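Local coordinates for protein CofB (Escherichia coli, PDB 5AX6) that serves as a minor pilin of the type IVb pilus CFA/III of enterotoxigenic Escherichia coli and, as a homotrimer, probably takes part in pilus assembly, at residues Arg7-Asn12 with Pro113-Asn118; Ile455-Gly460 with Lys476-Asn481; Lys341-Ile346 with Asp393-His398; Lys39-Pro44 with Gly99-Ser104; Asn56-Lys61 with Thr66-Ala71. All coordinates share one frame; numbering follows the deposited sequence.

Contact 1 (Arg7-Asn12 with Pro113-Asn118); sequences RQIVSN and PAILSN
V10 and I9 of the N-terminal helix 4-25 of the pilin domain pack against I115 and L116 in a short 3-10 turn, so that a loop laid down about a hundred residues later covers one flank of the helix. The link across the contact is apolar. V10 uses both methyls: with CG1 anti to the backbone N (chi1 171°), it sends CG1 to L116 CD2 at 4.1 Å and CG2 to I115 CG1 at 3.9 Å. The same I115 CG1 also meets I9 CG2, at 4.1 Å, and in both pairings of I115, with I9 and with V10, the side chains cross at about a right angle. V10 and L116 are buried, whereas I9 and I115 are exposed, which makes the contact half interior and half surface. L116 extends the apolar patch down the helix to A13 and L14.

No hydrogen bond crosses the contact; polar groups bond within their own segment or to other parts of the chain. On the helix, Q8 NE2 gives N12 OD1 a hydrogen bond of 3.2 Å, arriving from above the carbonyl plane, and also binds S165 O of helix 161-171. In the turn, A114 O is gripped twice by S117: by its N at 3.0 Å and by its OG at 2.9 Å.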
# COMPACT_ATOMS: atom_id res chain seq x y z
N ARG A 7 -21.27 33.96 16.01
CA ARG A 7 -22.20 32.83 16.00
C ARG A 7 -21.53 31.56 15.49
O ARG A 7 -21.86 30.47 15.94
CB ARG A 7 -23.44 33.15 15.16
CG ARG A 7 -24.43 34.08 15.84
CD ARG A 7 -25.79 34.06 15.14
NE ARG A 7 -25.67 34.42 13.73
CZ ARG A 7 -25.80 35.65 13.25
NH1 ARG A 7 -26.07 36.66 14.08
NH2 ARG A 7 -25.66 35.88 11.95
N GLN A 8 -20.59 31.70 14.56
CA GLN A 8 -19.91 30.52 14.05
C GLN A 8 -19.04 29.89 15.12
O GLN A 8 -18.91 28.66 15.18
CB GLN A 8 -19.06 30.86 12.82
CG GLN A 8 -18.60 29.61 12.08
CD GLN A 8 -19.78 28.79 11.56
OE1 GLN A 8 -20.58 29.26 10.75
NE2 GLN A 8 -19.90 27.55 12.03
N ILE A 9 -18.44 30.71 15.97
CA ILE A 9 -17.56 30.18 17.00
C ILE A 9 -18.37 29.43 18.05
O ILE A 9 -17.97 28.36 18.49
CB ILE A 9 -16.72 31.29 17.65
CG1 ILE A 9 -15.65 31.77 16.67
CG2 ILE A 9 -16.08 30.80 18.94
CD1 ILE A 9 -14.90 33.01 17.12
N VAL A 10 -19.50 30.01 18.46
CA VAL A 10 -20.43 29.33 19.35
C VAL A 10 -20.90 28.01 18.73
O VAL A 10 -20.89 26.96 19.39
CB VAL A 10 -21.65 30.21 19.66
CG1 VAL A 10 -22.72 29.41 20.41
CG2 VAL A 10 -21.23 31.44 20.46
N SER A 11 -21.31 28.07 17.47
CA SER A 11 -21.81 26.88 16.77
C SER A 11 -20.75 25.79 16.66
O SER A 11 -21.06 24.61 16.81
CB SER A 11 -22.33 27.26 15.38
OG SER A 11 -23.47 28.10 15.50
N ASN A 12 -19.50 26.17 16.38
CA ASN A 12 -18.44 25.18 16.33
C ASN A 12 -18.26 24.46 17.67
O ASN A 12 -18.01 23.25 17.71
CB ASN A 12 -17.11 25.81 15.91
CG ASN A 12 -17.07 26.18 14.45
OD1 ASN A 12 -17.87 25.71 13.64
ND2 ASN A 12 -16.12 27.04 14.08
N PRO A 113 -16.06 24.14 26.88
CA PRO A 113 -15.58 25.25 26.05
C PRO A 113 -15.99 26.61 26.62
O PRO A 113 -17.16 26.85 26.87
CB PRO A 113 -16.24 24.98 24.70
CG PRO A 113 -16.28 23.47 24.63
CD PRO A 113 -16.54 23.01 26.06
N ALA A 114 -14.99 27.46 26.82
CA ALA A 114 -15.17 28.75 27.49
C ALA A 114 -16.29 29.59 26.88
O ALA A 114 -17.06 30.21 27.60
CB ALA A 114 -13.85 29.53 27.45
N ILE A 115 -16.37 29.59 25.56
CA ILE A 115 -17.34 30.42 24.85
C ILE A 115 -18.77 30.07 25.27
O ILE A 115 -19.66 30.92 25.26
CB ILE A 115 -17.17 30.29 23.31
CG1 ILE A 115 -17.91 31.41 22.57
CG2 ILE A 115 -17.60 28.91 22.83
CD1 ILE A 115 -17.15 32.71 22.53
N LEU A 116 -18.98 28.83 25.69
CA LEU A 116 -20.33 28.37 26.03
C LEU A 116 -20.75 28.69 27.46
O LEU A 116 -21.87 28.37 27.88
CB LEU A 116 -20.43 26.86 25.78
CG LEU A 116 -20.14 26.40 24.35
CD1 LEU A 116 -20.24 24.88 24.23
CD2 LEU A 116 -21.09 27.07 23.37
N SER A 117 -19.87 29.34 28.22
CA SER A 117 -20.20 29.67 29.61
C SER A 117 -21.29 30.73 29.68
O SER A 117 -22.14 30.70 30.57
CB SER A 117 -18.95 30.13 30.38
OG SER A 117 -18.45 31.34 29.84
N ASN A 118 -21.28 31.68 28.75
CA ASN A 118 -22.36 32.68 28.72
C ASN A 118 -22.79 33.09 27.32
O ASN A 118 -23.16 34.24 27.09
CB ASN A 118 -21.95 33.92 29.51
CG ASN A 118 -20.54 34.39 29.19
OD1 ASN A 118 -19.99 34.06 28.14
ND2 ASN A 118 -19.96 35.18 30.09

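Contact 2 (Ile455-Gly460 with Lys476-Asn481); sequences ITATMG and KFLSVN
M459 reaches across from strand 452-463 and lays its thioether beside the F477 ring, forming a Met-aromatic contact. SD sits 5.2 Å from the ring centroid and 89° off the ring normal, hence in the ring plane at its edge and not over a face. The chain runs straight out from the backbone, CG anti to the backbone N, and then bends at chi3 (-42°). This turn brings CE to 3.8 Å from F477 CD1 and to 3.9 Å from L478 CB. M459 and L478 slide past one another in opposite directions, with the methyl end of the first beside the root of the second. L478 in turn holds its CG anti to the backbone N (chi1 172°), which carries CD2 up to A457 CB at 3.6 Å, the closest approach of the two segments.

No hydrogen bond joins them, and their nearest CA atoms, in M459 and L478, are 8.5 Å apart: side chains of strand 452-463 meet those of strand 478-487 and of the residue just before it, consistent with the interior between two packed sheets. Strand 438-448 lines the same interior, with I444 on A457, L439 on M459 and T442 on L478, while F477 also touches V409 of strand 398-409 and meets Y472 edge-to-face.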
# COMPACT_ATOMS: atom_id res chain seq x y z
N ILE A 455 32.75 6.71 -30.64
CA ILE A 455 33.95 6.60 -29.83
C ILE A 455 35.10 6.27 -30.75
O ILE A 455 35.05 5.28 -31.49
CB ILE A 455 33.83 5.53 -28.72
CG1 ILE A 455 32.62 5.80 -27.82
CG2 ILE A 455 35.08 5.55 -27.86
CD1 ILE A 455 31.39 4.97 -28.13
N THR A 456 36.13 7.11 -30.71
CA THR A 456 37.29 6.91 -31.57
C THR A 456 38.55 7.14 -30.78
O THR A 456 38.50 7.66 -29.67
CB THR A 456 37.29 7.87 -32.76
OG1 THR A 456 37.27 9.22 -32.27
CG2 THR A 456 36.08 7.62 -33.64
N ALA A 457 39.69 6.75 -31.35
CA ALA A 457 40.95 6.82 -30.63
C ALA A 457 42.13 6.89 -31.57
O ALA A 457 42.14 6.24 -32.62
CB ALA A 457 41.09 5.60 -29.71
N THR A 458 43.14 7.66 -31.19
CA THR A 458 44.44 7.54 -31.84
C THR A 458 45.44 7.02 -30.82
O THR A 458 45.31 7.29 -29.63
CB THR A 458 44.95 8.88 -32.42
OG1 THR A 458 45.04 9.85 -31.37
CG2 THR A 458 43.99 9.39 -33.48
N MET A 459 46.43 6.26 -31.30
CA MET A 459 47.51 5.76 -30.46
C MET A 459 48.84 6.10 -31.11
O MET A 459 49.01 5.91 -32.31
CB MET A 459 47.41 4.24 -30.26
CG MET A 459 48.54 3.65 -29.39
SD MET A 459 48.55 1.84 -29.37
CE MET A 459 46.79 1.55 -29.23
N GLY A 460 49.79 6.59 -30.31
CA GLY A 460 51.14 6.82 -30.78
C GLY A 460 52.04 5.67 -30.37
O GLY A 460 52.04 5.24 -29.22
N LYS A 476 42.50 -2.46 -32.99
CA LYS A 476 41.96 -3.64 -32.30
C LYS A 476 42.78 -3.99 -31.06
O LYS A 476 42.35 -4.81 -30.24
CB LYS A 476 41.92 -4.85 -33.23
CG LYS A 476 43.30 -5.22 -33.76
CD LYS A 476 43.29 -6.55 -34.50
CE LYS A 476 44.69 -6.89 -35.01
NZ LYS A 476 44.70 -8.06 -35.91
N PHE A 477 43.96 -3.40 -30.93
CA PHE A 477 44.78 -3.65 -29.75
C PHE A 477 44.67 -2.50 -28.74
O PHE A 477 45.60 -2.22 -27.96
CB PHE A 477 46.25 -3.92 -30.12
CG PHE A 477 46.79 -3.05 -31.22
CD1 PHE A 477 47.31 -1.80 -30.94
CD2 PHE A 477 46.82 -3.51 -32.54
CE1 PHE A 477 47.84 -1.00 -31.97
CE2 PHE A 477 47.34 -2.72 -33.57
CZ PHE A 477 47.85 -1.47 -33.27
N LEU A 478 43.51 -1.85 -28.75
CA LEU A 478 43.10 -0.91 -27.71
C LEU A 478 41.66 -1.27 -27.38
O LEU A 478 40.81 -1.32 -28.27
CB LEU A 478 43.20 0.55 -28.17
CG LEU A 478 42.62 1.59 -27.21
CD1 LEU A 478 43.38 1.57 -25.89
CD2 LEU A 478 42.63 3.02 -27.81
N SER A 479 41.38 -1.54 -26.11
CA SER A 479 40.01 -1.84 -25.73
C SER A 479 39.60 -0.98 -24.56
O SER A 479 40.45 -0.50 -23.81
CB SER A 479 39.83 -3.32 -25.40
OG SER A 479 40.57 -3.68 -24.26
N VAL A 480 38.30 -0.79 -24.39
CA VAL A 480 37.80 0.10 -23.36
C VAL A 480 36.61 -0.51 -22.65
O VAL A 480 35.88 -1.32 -23.24
CB VAL A 480 37.37 1.46 -23.94
CG1 VAL A 480 38.58 2.28 -24.37
CG2 VAL A 480 36.35 1.27 -25.09
N ASN A 481 36.42 -0.12 -21.40
CA ASN A 481 35.15 -0.30 -20.71
C ASN A 481 34.35 0.98 -20.83
O ASN A 481 34.80 2.04 -20.38
CB ASN A 481 35.38 -0.67 -19.24
CG ASN A 481 36.05 -2.03 -19.09
OD1 ASN A 481 37.13 -2.15 -18.50
ND2 ASN A 481 35.43 -3.04 -19.66

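Contact 3 (Lys341-Ile346 with Asp393-His398); sequences KELRTI and DGNKLH
L343 points from strand 341-353 straight at the loop that leads into strand 398-409, and its two neighbours there are N395 and L397. The tightest touch is on the aliphatic root of the asparagine: L343 CD1 lies 3.7 Å from N395 CB and 4.0 Å from N395 CG, the two side chains crossing at about a right angle. The buried leucine pair beside it is a little looser. L397 meets the root of L343 and its carbonyl, its CD2 4.1 Å from L343 CB and equally far from L343 O. With CG anti to the carbonyl carbon (chi1 -68°), the tip of L397 approaches the strand more closely than the direction of its CB would suggest.

The looser side is the loop itself. N395 is partly exposed and its ND2 makes a weak bond back to P392 O, while K396 points away from the strand and packs on N304 of a neighbouring subunit.

Within the C-terminal domain, strand 341-353 runs between strands 327-333 and 478-487. S487 OG binds L343 O, and L397 touches C388, whose disulfide to C486 ties this region to strand 478-487. R344 NH2 reaches I346 O of a neighbouring subunit, so this part of the strand takes part in the subunit interface.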
# COMPACT_ATOMS: atom_id res chain seq x y z
N LYS A 341 21.76 20.38 -6.48
CA LYS A 341 21.52 18.94 -6.44
C LYS A 341 21.59 18.41 -7.86
O LYS A 341 21.29 19.13 -8.81
CB LYS A 341 20.18 18.63 -5.78
CG LYS A 341 20.13 19.05 -4.31
CD LYS A 341 18.83 18.63 -3.61
CE LYS A 341 17.71 19.63 -3.87
NZ LYS A 341 16.79 19.70 -2.69
N GLU A 342 22.01 17.16 -8.00
CA GLU A 342 22.11 16.53 -9.31
C GLU A 342 21.41 15.19 -9.29
O GLU A 342 21.36 14.55 -8.25
CB GLU A 342 23.57 16.34 -9.72
CG GLU A 342 24.42 17.61 -9.66
CD GLU A 342 24.32 18.46 -10.92
OE1 GLU A 342 23.37 18.28 -11.72
OE2 GLU A 342 25.20 19.33 -11.11
N LEU A 343 20.92 14.75 -10.45
CA LEU A 343 20.29 13.44 -10.56
C LEU A 343 21.10 12.52 -11.47
O LEU A 343 21.68 12.96 -12.45
CB LEU A 343 18.87 13.56 -11.09
CG LEU A 343 17.94 14.49 -10.30
CD1 LEU A 343 16.57 14.50 -10.97
CD2 LEU A 343 17.82 14.05 -8.86
N ARG A 344 21.14 11.23 -11.13
CA ARG A 344 21.79 10.26 -12.01
C ARG A 344 21.02 8.94 -12.02
O ARG A 344 20.25 8.66 -11.10
CB ARG A 344 23.23 9.99 -11.58
CG ARG A 344 23.32 9.21 -10.28
CD ARG A 344 24.72 9.34 -9.70
NE ARG A 344 24.91 8.54 -8.49
CZ ARG A 344 24.68 8.98 -7.27
NH1 ARG A 344 24.22 10.22 -7.07
NH2 ARG A 344 24.90 8.18 -6.23
N THR A 345 21.26 8.14 -13.06
CA THR A 345 20.64 6.82 -13.15
C THR A 345 21.70 5.74 -12.93
O THR A 345 22.88 6.03 -12.82
CB THR A 345 19.98 6.58 -14.53
OG1 THR A 345 20.99 6.68 -15.55
CG2 THR A 345 18.91 7.61 -14.82
N ILE A 346 21.25 4.49 -12.89
CA ILE A 346 22.15 3.35 -12.77
C ILE A 346 22.88 3.12 -14.09
O ILE A 346 22.25 3.01 -15.14
CB ILE A 346 21.36 2.10 -12.36
CG1 ILE A 346 20.74 2.32 -10.98
CG2 ILE A 346 22.25 0.85 -12.42
CD1 ILE A 346 19.60 1.34 -10.65
N ASP A 393 10.00 17.60 -12.01
CA ASP A 393 10.08 19.04 -12.22
C ASP A 393 10.51 19.29 -13.68
O ASP A 393 9.89 18.67 -14.56
CB ASP A 393 10.99 19.66 -11.14
CG ASP A 393 10.43 19.47 -9.72
OD1 ASP A 393 9.59 20.29 -9.28
OD2 ASP A 393 10.83 18.50 -9.03
N GLY A 394 11.52 20.10 -14.02
CA GLY A 394 12.49 20.73 -13.16
C GLY A 394 13.92 20.33 -13.51
O GLY A 394 14.84 21.16 -13.46
N ASN A 395 14.11 19.06 -13.89
CA ASN A 395 15.46 18.50 -13.99
C ASN A 395 15.76 17.69 -15.25
O ASN A 395 15.62 16.46 -15.26
CB ASN A 395 15.74 17.62 -12.78
CG ASN A 395 15.73 18.39 -11.49
OD1 ASN A 395 16.75 18.95 -11.09
ND2 ASN A 395 14.58 18.42 -10.82
N LYS A 396 16.23 18.36 -16.29
CA LYS A 396 16.51 17.71 -17.56
C LYS A 396 17.67 16.72 -17.46
O LYS A 396 18.78 17.09 -17.08
CB LYS A 396 16.83 18.77 -18.63
CG LYS A 396 17.12 18.22 -20.01
CD LYS A 396 15.94 17.40 -20.53
CE LYS A 396 16.21 16.85 -21.92
NZ LYS A 396 15.16 15.88 -22.34
N LEU A 397 17.41 15.47 -17.81
CA LEU A 397 18.47 14.45 -17.86
C LEU A 397 19.15 14.41 -19.21
O LEU A 397 18.49 14.49 -20.24
CB LEU A 397 17.90 13.07 -17.55
CG LEU A 397 17.41 12.86 -16.12
CD1 LEU A 397 16.65 11.54 -16.03
CD2 LEU A 397 18.59 12.86 -15.15
N HIS A 398 20.47 14.26 -19.20
CA HIS A 398 21.25 14.08 -20.41
C HIS A 398 21.83 12.68 -20.49
O HIS A 398 22.33 12.17 -19.50
CB HIS A 398 22.41 15.08 -20.47
CG HIS A 398 22.01 16.48 -20.15
ND1 HIS A 398 21.29 17.27 -21.03
CD2 HIS A 398 22.24 17.25 -19.06
CE1 HIS A 398 21.09 18.46 -20.49
NE2 HIS A 398 21.66 18.47 -19.30

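Contact 4 (Lys39-Pro44 with Gly99-Ser104); sequences KEITNP and GNYEFS. With ACT (acetate ion), chain B.
The hydroxyl OH of Y101 touches P44 CB at 3.6 Å across the contact and gives an acetate ion at most a weak, doubtful hydrogen bond, 3.4 Å from Y101 OH to the acetate O, with the acetate CH3 nearer to that hydroxyl at 3.3 Å. The ion, probably from the crystallisation liquor, is also hydrogen-bonded to S50 OG and G51 N. In the pilin domain, this contact joins the end of the beta hairpin 29-34/37-42 to a loop that precedes strand 121-130.

The Y101 ring carries the joint, its CG anti to the carbonyl carbon (chi1 -56°). P44 CG lies over one face, toward the rim, in a CH-pi contact: it is 4.1 Å from the ring centroid and 25° off the normal, with Y101 CE2 at 3.7 Å from that carbon. N100 CB covers the opposite face, also toward the rim, so the ring is sandwiched between a proline and its own neighbour in sequence. I41 approaches obliquely instead. Its CG1 sits between backbone N and carbonyl carbon (chi1 62°), and CD1 thereby lies 3.8 Å from both Y101 CE1 and Y101 CD1.

Replacing Y101 with a serine would probably open a gap beside I41 and P44 and leave the proline ring without its aromatic partner.

A backbone bond between E102 and I33 holds the loop to the hairpin, and E40 OE1 forms a salt bridge with R240 of a neighbouring subunit. At the rim of the ring, P44 CB lies 3.8 Å from Y101 CE2.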
# COMPACT_ATOMS: atom_id res chain seq x y z
N LYS A 39 -8.23 -1.42 28.66
CA LYS A 39 -9.13 -2.55 28.82
C LYS A 39 -10.44 -2.21 28.11
O LYS A 39 -10.87 -1.06 28.12
CB LYS A 39 -9.35 -2.84 30.30
CG LYS A 39 -10.38 -3.91 30.59
CD LYS A 39 -10.68 -3.96 32.08
CE LYS A 39 -11.69 -5.05 32.43
NZ LYS A 39 -12.10 -4.97 33.86
N GLU A 40 -11.05 -3.21 27.47
CA GLU A 40 -12.36 -3.01 26.87
C GLU A 40 -13.43 -3.34 27.88
O GLU A 40 -13.40 -4.41 28.50
CB GLU A 40 -12.56 -3.87 25.62
CG GLU A 40 -11.50 -3.70 24.57
CD GLU A 40 -11.45 -2.30 24.02
OE1 GLU A 40 -12.43 -1.88 23.36
OE2 GLU A 40 -10.44 -1.61 24.26
N ILE A 41 -14.39 -2.43 28.05
CA ILE A 41 -15.54 -2.72 28.87
C ILE A 41 -16.82 -2.31 28.16
O ILE A 41 -16.80 -1.57 27.17
CB ILE A 41 -15.49 -1.99 30.24
CG1 ILE A 41 -15.47 -0.47 30.01
CG2 ILE A 41 -14.28 -2.45 31.04
CD1 ILE A 41 -15.74 0.33 31.27
N THR A 42 -17.94 -2.82 28.65
CA THR A 42 -19.22 -2.35 28.19
C THR A 42 -19.39 -0.89 28.62
O THR A 42 -19.15 -0.55 29.78
CB THR A 42 -20.35 -3.22 28.75
OG1 THR A 42 -20.22 -4.54 28.21
CG2 THR A 42 -21.71 -2.64 28.39
N ASN A 43 -19.80 -0.04 27.68
CA ASN A 43 -20.18 1.34 28.00
C ASN A 43 -21.20 1.35 29.15
O ASN A 43 -22.20 0.62 29.11
CB ASN A 43 -20.76 2.01 26.74
CG ASN A 43 -20.91 3.52 26.89
OD1 ASN A 43 -21.27 4.02 27.96
ND2 ASN A 43 -20.65 4.25 25.80
N PRO A 44 -20.96 2.17 30.19
CA PRO A 44 -21.92 2.21 31.30
C PRO A 44 -23.34 2.57 30.87
O PRO A 44 -24.29 2.26 31.58
CB PRO A 44 -21.34 3.29 32.24
CG PRO A 44 -20.40 4.09 31.39
CD PRO A 44 -19.82 3.07 30.43
N GLY A 99 -16.45 10.67 38.88
CA GLY A 99 -16.67 9.80 37.74
C GLY A 99 -15.88 8.51 37.93
O GLY A 99 -14.82 8.52 38.56
N ASN A 100 -16.40 7.41 37.40
CA ASN A 100 -15.80 6.11 37.67
C ASN A 100 -14.97 5.56 36.51
O ASN A 100 -14.40 4.47 36.63
CB ASN A 100 -16.89 5.10 38.03
CG ASN A 100 -17.39 5.28 39.44
OD1 ASN A 100 -16.66 5.73 40.32
ND2 ASN A 100 -18.65 4.91 39.68
N TYR A 101 -14.89 6.30 35.42
CA TYR A 101 -14.25 5.80 34.21
C TYR A 101 -13.14 6.69 33.68
O TYR A 101 -13.34 7.88 33.39
CB TYR A 101 -15.30 5.57 33.12
CG TYR A 101 -16.38 4.65 33.60
CD1 TYR A 101 -16.19 3.27 33.59
CD2 TYR A 101 -17.56 5.15 34.11
CE1 TYR A 101 -17.17 2.43 34.05
CE2 TYR A 101 -18.55 4.31 34.58
CZ TYR A 101 -18.34 2.95 34.55
OH TYR A 101 -19.31 2.11 35.02
N GLU A 102 -11.96 6.10 33.55
CA GLU A 102 -10.88 6.76 32.86
C GLU A 102 -10.92 6.39 31.39
O GLU A 102 -10.23 5.46 30.98
CB GLU A 102 -9.53 6.39 33.47
CG GLU A 102 -8.34 7.08 32.81
CD GLU A 102 -8.39 8.60 32.95
OE1 GLU A 102 -9.24 9.12 33.70
OE2 GLU A 102 -7.57 9.29 32.30
N PHE A 103 -11.75 7.09 30.61
CA PHE A 103 -11.78 6.87 29.17
C PHE A 103 -10.39 7.04 28.56
O PHE A 103 -9.62 7.91 28.98
CB PHE A 103 -12.78 7.82 28.51
CG PHE A 103 -14.13 7.80 29.18
CD1 PHE A 103 -14.88 6.64 29.20
CD2 PHE A 103 -14.63 8.93 29.81
CE1 PHE A 103 -16.12 6.60 29.82
CE2 PHE A 103 -15.87 8.90 30.43
CZ PHE A 103 -16.61 7.75 30.44
N SER A 104 -10.04 6.21 27.58
CA SER A 104 -8.69 6.27 27.00
C SER A 104 -8.51 7.50 26.14
O SER A 104 -7.38 7.93 25.90
CB SER A 104 -8.39 5.02 26.16
OG SER A 104 -9.27 4.91 25.07
C ACT B . -22.32 3.30 36.89
O ACT B . -22.47 2.30 36.14
OXT ACT B . -23.35 3.98 37.16
CH3 ACT B . -20.95 3.62 37.42

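Contact 5 (Asn56-Lys61 with Thr66-Ala71); sequences NRTTNK and TMSTNA
Two irregular segments of one pilin-domain loop, between strands 37-42 and 75-76, run antiparallel here, 170° apart end to end, with T58 opposite S68 and N60 beside T66 and M67. Each has its own small turn: N60 is the centre of an inverse gamma turn, and S68 makes an ST turn, its OG accepting from N70 N at 3.1 Å. No direct hydrogen bond spans the pair.

The direct touches are van der Waals contacts, some involving a polar atom. T58 CG2 rests 3.7 Å from S68 CB. N60 CB lies 3.5 Å from T66 O, and N60 ND2 is 4.1 Å from M67 CG, these two side chains crossing at a slant. N60 has CG between its backbone N and carbonyl carbon (chi1 51°), folding the amide back over its own turn, where OD1 accepts from T58 OG1 at 2.9 Å, the C=O...donor angle being 163°. A water next to the same OD1 accepts a hydrogen bond from S68 N at 2.7 Å. Were N60 a leucine, the T58 hydroxyl would probably be left without its acceptor and the water at S68 N would lose one possible acceptor.

Outside partners fix the flanks: S68 OG is also hydrogen-bonded to E73 OE1, N56 ND2 binds F74 O, and M67 packs on I145 of strand 139-148. At the far end N56 ND2 and A71 O are bridged by a second water, which accepts from ND2 at 3.0 Å and donates to A71 O at 2.7 Å.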
# COMPACT_ATOMS: atom_id res chain seq x y z
N ASN A 56 -30.40 6.87 32.14
CA ASN A 56 -31.50 7.76 31.77
C ASN A 56 -31.93 7.56 30.32
O ASN A 56 -31.09 7.60 29.43
CB ASN A 56 -31.10 9.23 31.98
CG ASN A 56 -30.94 9.60 33.43
OD1 ASN A 56 -30.56 8.77 34.26
ND2 ASN A 56 -31.25 10.85 33.75
N ARG A 57 -33.22 7.35 30.10
CA ARG A 57 -33.78 7.28 28.74
C ARG A 57 -35.10 8.02 28.64
O ARG A 57 -35.90 7.99 29.57
CB ARG A 57 -34.02 5.83 28.29
CG ARG A 57 -32.78 4.96 28.27
CD ARG A 57 -31.85 5.36 27.16
NE ARG A 57 -30.81 4.35 27.06
CZ ARG A 57 -29.74 4.32 27.84
NH1 ARG A 57 -29.54 5.27 28.75
NH2 ARG A 57 -28.86 3.34 27.70
N THR A 58 -35.34 8.63 27.49
CA THR A 58 -36.69 9.07 27.16
C THR A 58 -37.28 8.06 26.17
O THR A 58 -36.57 7.22 25.63
CB THR A 58 -36.69 10.49 26.58
OG1 THR A 58 -35.99 10.50 25.33
CG2 THR A 58 -35.98 11.45 27.56
N THR A 59 -38.59 8.13 25.94
CA THR A 59 -39.22 7.10 25.11
C THR A 59 -39.96 7.68 23.91
O THR A 59 -40.74 6.98 23.26
CB THR A 59 -40.20 6.24 25.93
OG1 THR A 59 -41.20 7.09 26.49
CG2 THR A 59 -39.46 5.53 27.05
N ASN A 60 -39.70 8.94 23.60
CA ASN A 60 -40.36 9.58 22.47
C ASN A 60 -39.69 9.25 21.13
O ASN A 60 -38.99 10.08 20.54
CB ASN A 60 -40.44 11.11 22.67
CG ASN A 60 -39.09 11.74 23.02
OD1 ASN A 60 -38.30 11.16 23.77
ND2 ASN A 60 -38.84 12.92 22.48
N LYS A 61 -39.90 8.02 20.65
CA LYS A 61 -39.28 7.58 19.40
C LYS A 61 -39.78 8.37 18.20
O LYS A 61 -39.05 8.61 17.24
CB LYS A 61 -39.52 6.09 19.16
CG LYS A 61 -39.02 5.18 20.26
CD LYS A 61 -39.26 3.74 19.85
CE LYS A 61 -38.89 2.78 20.95
NZ LYS A 61 -39.10 1.38 20.48
N THR A 66 -44.78 13.57 22.67
CA THR A 66 -44.47 14.38 23.85
C THR A 66 -43.07 14.12 24.40
O THR A 66 -42.70 12.97 24.62
CB THR A 66 -45.45 14.10 24.98
OG1 THR A 66 -46.77 13.98 24.45
CG2 THR A 66 -45.38 15.23 26.02
N MET A 67 -42.34 15.20 24.64
CA MET A 67 -41.02 15.12 25.26
C MET A 67 -41.16 14.80 26.74
O MET A 67 -42.13 15.22 27.38
CB MET A 67 -40.26 16.44 25.08
CG MET A 67 -39.87 16.74 23.64
SD MET A 67 -39.13 18.39 23.48
CE MET A 67 -37.73 18.21 24.57
N SER A 68 -40.20 14.08 27.29
CA SER A 68 -40.23 13.72 28.71
C SER A 68 -40.26 14.95 29.63
O SER A 68 -39.71 15.99 29.30
CB SER A 68 -39.01 12.87 29.06
OG SER A 68 -39.01 12.53 30.43
N THR A 69 -40.91 14.81 30.78
CA THR A 69 -40.92 15.86 31.80
C THR A 69 -40.24 15.39 33.06
O THR A 69 -40.30 16.04 34.10
CB THR A 69 -42.35 16.28 32.16
OG1 THR A 69 -43.06 15.14 32.67
CG2 THR A 69 -43.09 16.83 30.95
N ASN A 70 -39.61 14.22 32.97
CA ASN A 70 -39.10 13.50 34.14
C ASN A 70 -37.57 13.57 34.19
O ASN A 70 -36.91 13.13 33.25
CB ASN A 70 -39.62 12.05 34.07
CG ASN A 70 -39.31 11.23 35.31
OD1 ASN A 70 -38.27 11.40 35.94
ND2 ASN A 70 -40.21 10.32 35.65
N ALA A 71 -37.00 14.12 35.27
CA ALA A 71 -35.56 14.38 35.31
C ALA A 71 -34.73 13.11 35.44
O ALA A 71 -33.50 13.14 35.33
CB ALA A 71 -35.23 15.34 36.45
O HOH W 1 -31.17 12.26 36.41
O HOH W 2 -38.08 13.46 25.73

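In the fold
Contacts 1, 4 and 5 belong to the pilin domain and contacts 2 and 3 to the C-terminal domain; the centres of contacts 2 and 5 lie about 98 Å apart. Contact 2 is fully buried, with apolar and Met-aromatic contacts, consistent with packing between sheets. Contact 3, about 13 Å from it at the nearest atoms, shares its sheet, since strands 341-353 and 478-487 are neighbours, but has a partly exposed loop flank. Contacts 1 and 4 are partly buried, one leaning on the N-terminal helix and the other on a hairpin through an aromatic ring. Contact 5, about 6 Å from contact 4 at the nearest atoms, is largely buried yet polar: its segments meet by van der Waals touches, with a water bridging N56 and A71.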